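Local atomic coordinates of metallo-beta-lactamase family protein (Staphylococcus aureus, PDB entry 3R2U), a protein that is probably a metal-dependent hydrolase of the metallo-beta-lactamase superfamily, carrying a bound iron(III) ion and a rhodanese-like domain, of undetermined substrate. Residues A[55-60]-A[282-287]; A[88-93]-A[114-119]. All blocks are in the same frame, centred on the assembly; numbering follows the deposited sequence.

Interaction 1: A[55-60]-A[282-287]; sequences PIRDLS and NLYQPY
Arg-57 lays its guanidinium over the backbone and CB of Tyr-284, joining the loop after strand 49-53 of the metallo-beta-lactamase fold to 282-287, in the loop between helix 269-279 and strand 298-301. Arg-57 NE stands 3.8 Å from Tyr-284 CB, which lies against one face of the guanidinium; the tyrosine ring itself is turned almost perpendicular, 85° from the guanidinium plane, so the two do not stack. At the edge of the group NH2 donates to Asn-282 O over 3.2 Å, a bent bond that meets the carbonyl from above its plane. One water continues the link, bridging Arg-57 NE and Asn-282 O; a second joins Leu-283 O to Gln-285 N and takes a weak bond from Arg-57 NH2. The charge is met elsewhere: NH1 makes a salt bridge to Asp-361 and a hydrogen bond to Gln-356 O, which bring in the end of helix 345-356 and the loop before strand 363-367.

Tyr-284 chi1 of 163° turns the ring away from its own N and alongside the 57-58 backbone. Asp-58 CA packs over one ring face, 4.0 Å from Tyr-284 CD2, and Asp-58 CB lies over the same face, also offset toward the rim. Tyr-290 of the second subunit also packs on Asp-58, so this corner lies close to a subunit interface. The Asp-58 carboxylate turns to the start of helix 60-69 as a cap: its OD1 is gripped twice from one face, by Ser-60 N at 3.0 Å and by Ser-60 OG at 2.8 Å.

Interaction 2: A[88-93]-A[114-119]; sequences GIRDVA and NMPNHT
The Arg-90 guanidinium, in the conformer described, one of two modelled, has the sulfur of Met-115 over one face and the carbonyl oxygen of Asn-114 at its edge. Met-115 SD sits 3.4 Å from Arg-90 NH1 and nearly as close to NE and CZ, so the thioether rests on the flat cation rather than beside it. The two side chains cross at about a right angle: Arg-90 runs extended from CG to NE, whereas Met-115 is curled, its chi1 (-67°) and chi2 (-55°) placing the sulfur over the arginine and its chi3 directing CE. Asn-114 O lies in the guanidinium plane, but at 3.5 Å from Arg-90 NE it is a close approach only. Arg-90 NH1 donates to the carbonyls of Lys-113, next to the loop, and of Asn-277, two residues before Phe-279, whose own O accepts from Asn-114 ND2.

Nearer the backbone of Arg-90 the contact turns apolar. The Pro-116 ring crosses the aliphatic part of Arg-90, with CD of the proline 4.0 Å from CG of the arginine, and its CG reaches Ala-93 CB at 3.5 Å, one helical turn on from Ile-89. Ile-89 CG2 and Met-115 CE meet more loosely, at 4.5 Å. Pro-116 also opens a type II beta turn, its carbonyl taking both Thr-119 N and Thr-119 OG1, the latter at 2.7 Å. Helix 89-96 thus packs against the loop leading to edge strand 120-122, while Ile-89, Ala-93, Met-115 and Thr-119 all touch Ile-100 on the neighbouring strand 99-103.

In the fold
The two contacts lie 13 Å apart, centre to centre. Along the chain interaction 2 is nested within interaction 1: 55-60 comes first, then 88-93 and 114-119, and finally 282-287. Helix 89-96, part of interaction 2, is touched by both segments of interaction 1: Leu-59 packs on Val-92, and Asp-91 OD2 lies 2.8 Å from Tyr-284 N. Just before the helix Pro-55 O lies 2.9 Å from Gly-88 N; both polar pairs are probable hydrogen bonds. The helix is therefore held by the loop that leads to strand 120-122 and by 55-60 and 282-287, tying the metallo-beta-lactamase part to the polypeptide that leads on to the parallel sheet beginning with strand 298-301.

Interaction 1: A[55-60]-A[282-287]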
loop_
_atom_site.group_PDB
_atom_site.type_symbol
_atom_site.label_atom_id
_atom_site.label_comp_id
_atom_site.label_asym_id
_atom_site.label_seq_id
_atom_site.Cartn_x
_atom_site.Cartn_y
_atom_site.Cartn_z
ATOM N N PRO A 55 -1.038 3.370 25.285
ATOM C CA PRO A 55 -1.595 3.103 23.976
ATOM C C PRO A 55 -2.392 4.233 23.368
ATOM O O PRO A 55 -3.069 4.964 24.075
ATOM C CB PRO A 55 -2.557 1.952 24.242
ATOM C CG PRO A 55 -2.942 2.115 25.690
ATOM C CD PRO A 55 -1.674 2.551 26.328
ATOM N N ILE A 56 -2.291 4.350 22.043
ATOM C CA ILE A 56 -3.092 5.272 21.274
ATOM C C ILE A 56 -4.420 4.533 21.020
ATOM O O ILE A 56 -4.560 3.373 21.421
ATOM C CB ILE A 56 -2.397 5.704 19.966
ATOM C CG1 ILE A 56 -2.088 4.505 19.053
ATOM C CG2 ILE A 56 -1.099 6.436 20.301
ATOM C CD1 ILE A 56 -1.678 4.912 17.635
ATOM N N ARG A 57 -5.376 5.190 20.363
ATOM C CA ARG A 57 -6.706 4.598 20.132
ATOM C C ARG A 57 -6.744 3.478 19.097
ATOM O O ARG A 57 -7.561 2.555 19.200
ATOM C CB ARG A 57 -7.705 5.671 19.691
ATOM C CG ARG A 57 -8.175 6.556 20.763
ATOM C CD ARG A 57 -9.112 7.587 20.182
ATOM N NE ARG A 57 -10.475 7.111 19.976
ATOM C CZ ARG A 57 -11.341 7.658 19.125
ATOM N NH1 ARG A 57 -10.962 8.652 18.309
ATOM N NH2 ARG A 57 -12.579 7.199 19.059
ATOM N N ASP A 58 -5.915 3.610 18.065
ATOM C CA ASP A 58 -5.817 2.596 17.025
ATOM C C ASP A 58 -4.826 1.564 17.534
ATOM O O ASP A 58 -3.638 1.859 17.695
ATOM C CB ASP A 58 -5.364 3.240 15.731
ATOM C CG ASP A 58 -5.070 2.250 14.654
ATOM O OD1 ASP A 58 -5.204 1.034 14.874
ATOM O OD2 ASP A 58 -4.659 2.712 13.575
ATOM N N LEU A 59 -5.308 0.357 17.803
ATOM C CA LEU A 59 -4.464 -0.676 18.413
ATOM C C LEU A 59 -3.778 -1.599 17.406
ATOM O O LEU A 59 -3.018 -2.471 17.801
ATOM C CB LEU A 59 -5.321 -1.541 19.348
ATOM C CG LEU A 59 -6.081 -0.839 20.487
ATOM C CD1 LEU A 59 -6.829 -1.877 21.358
ATOM C CD2 LEU A 59 -5.151 -0.008 21.346
ATOM N N SER A 60 -4.037 -1.395 16.123
ATOM C CA SER A 60 -3.554 -2.300 15.074
ATOM C C SER A 60 -2.049 -2.564 15.030
ATOM O O SER A 60 -1.639 -3.703 14.811
ATOM C CB SER A 60 -4.051 -1.855 13.692
ATOM O OG SER A 60 -3.553 -0.590 13.329
ATOM N N ASN A 282 -16.079 7.513 22.866
ATOM C CA ASN A 282 -16.514 6.339 22.120
ATOM C C ASN A 282 -15.331 5.479 21.663
ATOM O O ASN A 282 -14.219 5.985 21.462
ATOM C CB ASN A 282 -17.305 6.772 20.878
ATOM C CG ASN A 282 -18.655 7.367 21.218
ATOM O OD1 ASN A 282 -19.143 7.223 22.319
ATOM N ND2 ASN A 282 -19.258 8.044 20.254
ATOM N N LEU A 283 -15.581 4.185 21.500
ATOM C CA LEU A 283 -14.559 3.302 21.004
ATOM C C LEU A 283 -14.069 3.810 19.661
ATOM O O LEU A 283 -14.817 4.368 18.872
ATOM C CB LEU A 283 -15.088 1.880 20.836
ATOM C CG LEU A 283 -15.387 1.085 22.116
ATOM C CD1 LEU A 283 -16.194 -0.193 21.767
ATOM C CD2 LEU A 283 -14.077 0.721 22.861
ATOM N N TYR A 284 -12.792 3.617 19.406
ATOM C CA TYR A 284 -12.250 3.948 18.114
ATOM C C TYR A 284 -12.796 3.021 17.014
ATOM O O TYR A 284 -12.814 1.790 17.170
ATOM C CB TYR A 284 -10.714 3.804 18.116
ATOM C CG TYR A 284 -10.173 3.740 16.737
ATOM C CD1 TYR A 284 -10.106 4.883 15.943
ATOM C CD2 TYR A 284 -9.745 2.539 16.195
ATOM C CE1 TYR A 284 -9.635 4.824 14.653
ATOM C CE2 TYR A 284 -9.269 2.472 14.911
ATOM C CZ TYR A 284 -9.217 3.608 14.151
ATOM O OH TYR A 284 -8.743 3.517 12.895
ATOM N N GLN A 285 -13.198 3.639 15.907
ATOM C CA GLN A 285 -13.565 2.945 14.680
ATOM C C GLN A 285 -13.247 3.853 13.494
ATOM O O GLN A 285 -13.539 5.061 13.532
ATOM C CB GLN A 285 -15.062 2.596 14.595
ATOM C CG GLN A 285 -15.608 1.637 15.620
ATOM C CD GLN A 285 -15.015 0.250 15.544
ATOM O OE1 GLN A 285 -14.365 -0.111 14.573
ATOM N NE2 GLN A 285 -15.248 -0.543 16.586
ATOM N N PRO A 286 -12.660 3.278 12.429
ATOM C CA PRO A 286 -12.488 4.058 11.237
ATOM C C PRO A 286 -13.882 4.383 10.698
ATOM O O PRO A 286 -14.870 3.710 11.059
ATOM C CB PRO A 286 -11.758 3.099 10.291
ATOM C CG PRO A 286 -12.211 1.737 10.745
ATOM C CD PRO A 286 -12.331 1.858 12.221
ATOM N N TYR A 287 -13.963 5.399 9.847
ATOM C CA TYR A 287 -15.220 5.784 9.252
ATOM C C TYR A 287 -15.039 6.396 7.886
ATOM O O TYR A 287 -13.957 6.850 7.539
ATOM C CB TYR A 287 -16.004 6.731 10.174
ATOM C CG TYR A 287 -15.356 8.063 10.472
ATOM C CD1 TYR A 287 -14.392 8.190 11.473
ATOM C CD2 TYR A 287 -15.756 9.212 9.799
ATOM C CE1 TYR A 287 -13.822 9.444 11.775
ATOM C CE2 TYR A 287 -15.208 10.436 10.085
ATOM C CZ TYR A 287 -14.249 10.552 11.079
ATOM O OH TYR A 287 -13.724 11.776 11.348
HETATM O O HOH W 1 -11.595 5.671 22.265
HETATM O O HOH W 2 -14.703 6.252 16.726
#

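Interaction 2: A[88-93]-A[114-119]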
loop_
_atom_site.group_PDB
_atom_site.type_symbol
_atom_site.label_atom_id
_atom_site.label_comp_id
_atom_site.label_asym_id
_atom_site.label_seq_id
_atom_site.Cartn_x
_atom_site.Cartn_y
_atom_site.Cartn_z
ATOM N N GLY A 88 -5.935 5.104 24.294
ATOM C CA GLY A 88 -6.609 3.884 23.858
ATOM C C GLY A 88 -6.800 2.881 25.006
ATOM O O GLY A 88 -7.241 1.763 24.781
ATOM N N ILE A 89 -6.551 3.290 26.254
ATOM C CA ILE A 89 -6.576 2.329 27.370
ATOM C C ILE A 89 -7.946 1.683 27.599
ATOM O O ILE A 89 -8.016 0.485 27.885
ATOM C CB ILE A 89 -6.000 2.914 28.701
ATOM C CG1 ILE A 89 -5.593 1.792 29.669
ATOM C CG2 ILE A 89 -6.994 3.839 29.387
ATOM C CD1 ILE A 89 -4.187 1.404 29.608
ATOM N N ARG A 90 -9.020 2.459 27.495
ATOM C CA ARG A 90 -10.351 1.906 27.650
ATOM C C ARG A 90 -10.664 0.961 26.479
ATOM O O ARG A 90 -11.316 -0.063 26.659
ATOM C CB ARG A 90 -11.399 3.016 27.759
ATOM C CG ARG A 90 -11.316 3.835 29.070
ATOM C CD ARG A 90 -12.370 4.925 29.070
ATOM N NE ARG A 90 -12.276 5.818 30.223
ATOM C CZ ARG A 90 -11.399 6.814 30.346
ATOM N NH1 ARG A 90 -11.416 7.572 31.430
ATOM N NH2 ARG A 90 -10.498 7.050 29.399
ATOM N N ASP A 91 -10.191 1.306 25.284
ATOM C CA ASP A 91 -10.388 0.454 24.098
ATOM C C ASP A 91 -9.696 -0.892 24.321
ATOM O O ASP A 91 -10.219 -1.945 23.919
ATOM C CB ASP A 91 -9.837 1.107 22.812
ATOM C CG ASP A 91 -10.724 2.233 22.276
ATOM O OD1 ASP A 91 -11.050 3.195 23.028
ATOM O OD2 ASP A 91 -11.069 2.155 21.056
ATOM N N VAL A 92 -8.521 -0.861 24.954
ATOM C CA VAL A 92 -7.791 -2.102 25.234
ATOM C C VAL A 92 -8.606 -3.028 26.155
ATOM O O VAL A 92 -8.761 -4.208 25.875
ATOM C CB VAL A 92 -6.411 -1.837 25.857
ATOM C CG1 VAL A 92 -5.798 -3.141 26.394
ATOM C CG2 VAL A 92 -5.513 -1.182 24.839
ATOM N N ALA A 93 -9.129 -2.470 27.239
ATOM C CA ALA A 93 -9.916 -3.212 28.205
ATOM C C ALA A 93 -11.183 -3.782 27.561
ATOM O O ALA A 93 -11.538 -4.943 27.772
ATOM C CB ALA A 93 -10.297 -2.281 29.392
ATOM N N ASN A 114 -15.438 6.864 34.793
ATOM C CA ASN A 114 -16.079 6.029 33.785
ATOM C C ASN A 114 -15.162 4.926 33.284
ATOM O O ASN A 114 -15.060 4.713 32.079
ATOM C CB ASN A 114 -16.517 6.915 32.592
ATOM C CG ASN A 114 -17.473 8.021 33.003
ATOM O OD1 ASN A 114 -18.235 7.868 33.946
ATOM N ND2 ASN A 114 -17.454 9.133 32.276
ATOM N N MET A 115 -14.457 4.260 34.190
ATOM C CA MET A 115 -13.506 3.233 33.793
ATOM C C MET A 115 -14.178 1.887 33.668
ATOM O O MET A 115 -15.129 1.612 34.359
ATOM C CB MET A 115 -12.351 3.128 34.790
ATOM C CG MET A 115 -11.444 4.342 34.822
ATOM S SD MET A 115 -10.781 4.754 33.216
ATOM C CE MET A 115 -9.608 3.395 32.978
ATOM N N PRO A 116 -13.667 1.032 32.775
ATOM C CA PRO A 116 -14.276 -0.278 32.626
ATOM C C PRO A 116 -14.132 -1.106 33.890
ATOM O O PRO A 116 -13.248 -0.853 34.720
ATOM C CB PRO A 116 -13.524 -0.919 31.444
ATOM C CG PRO A 116 -12.396 -0.063 31.136
ATOM C CD PRO A 116 -12.573 1.266 31.828
ATOM N N ASN A 117 -15.033 -2.061 34.053
ATOM C CA ASN A 117 -15.004 -2.922 35.218
ATOM C C ASN A 117 -13.679 -3.635 35.305
ATOM O O ASN A 117 -13.068 -3.994 34.276
ATOM C CB ASN A 117 -16.164 -3.934 35.204
ATOM C CG ASN A 117 -17.489 -3.299 35.589
ATOM O OD1 ASN A 117 -17.521 -2.253 36.244
ATOM N ND2 ASN A 117 -18.592 -3.941 35.205
ATOM N N HIS A 118 -13.210 -3.780 36.536
ATOM C CA HIS A 118 -11.967 -4.485 36.814
ATOM C C HIS A 118 -10.680 -3.694 36.522
ATOM O O HIS A 118 -9.585 -4.229 36.680
ATOM C CB HIS A 118 -11.959 -5.852 36.112
ATOM C CG HIS A 118 -13.158 -6.688 36.429
ATOM N ND1 HIS A 118 -13.312 -7.336 37.636
ATOM C CD2 HIS A 118 -14.266 -6.972 35.705
ATOM C CE1 HIS A 118 -14.463 -7.987 37.639
ATOM N NE2 HIS A 118 -15.061 -7.782 36.480
ATOM N N THR A 119 -10.803 -2.429 36.115
ATOM C CA THR A 119 -9.636 -1.558 35.945
ATOM C C THR A 119 -8.812 -1.633 37.231
ATOM O O THR A 119 -9.374 -1.719 38.315
ATOM C CB THR A 119 -10.088 -0.098 35.737
ATOM O OG1 THR A 119 -10.748 0.005 34.482
ATOM C CG2 THR A 119 -8.909 0.885 35.765
#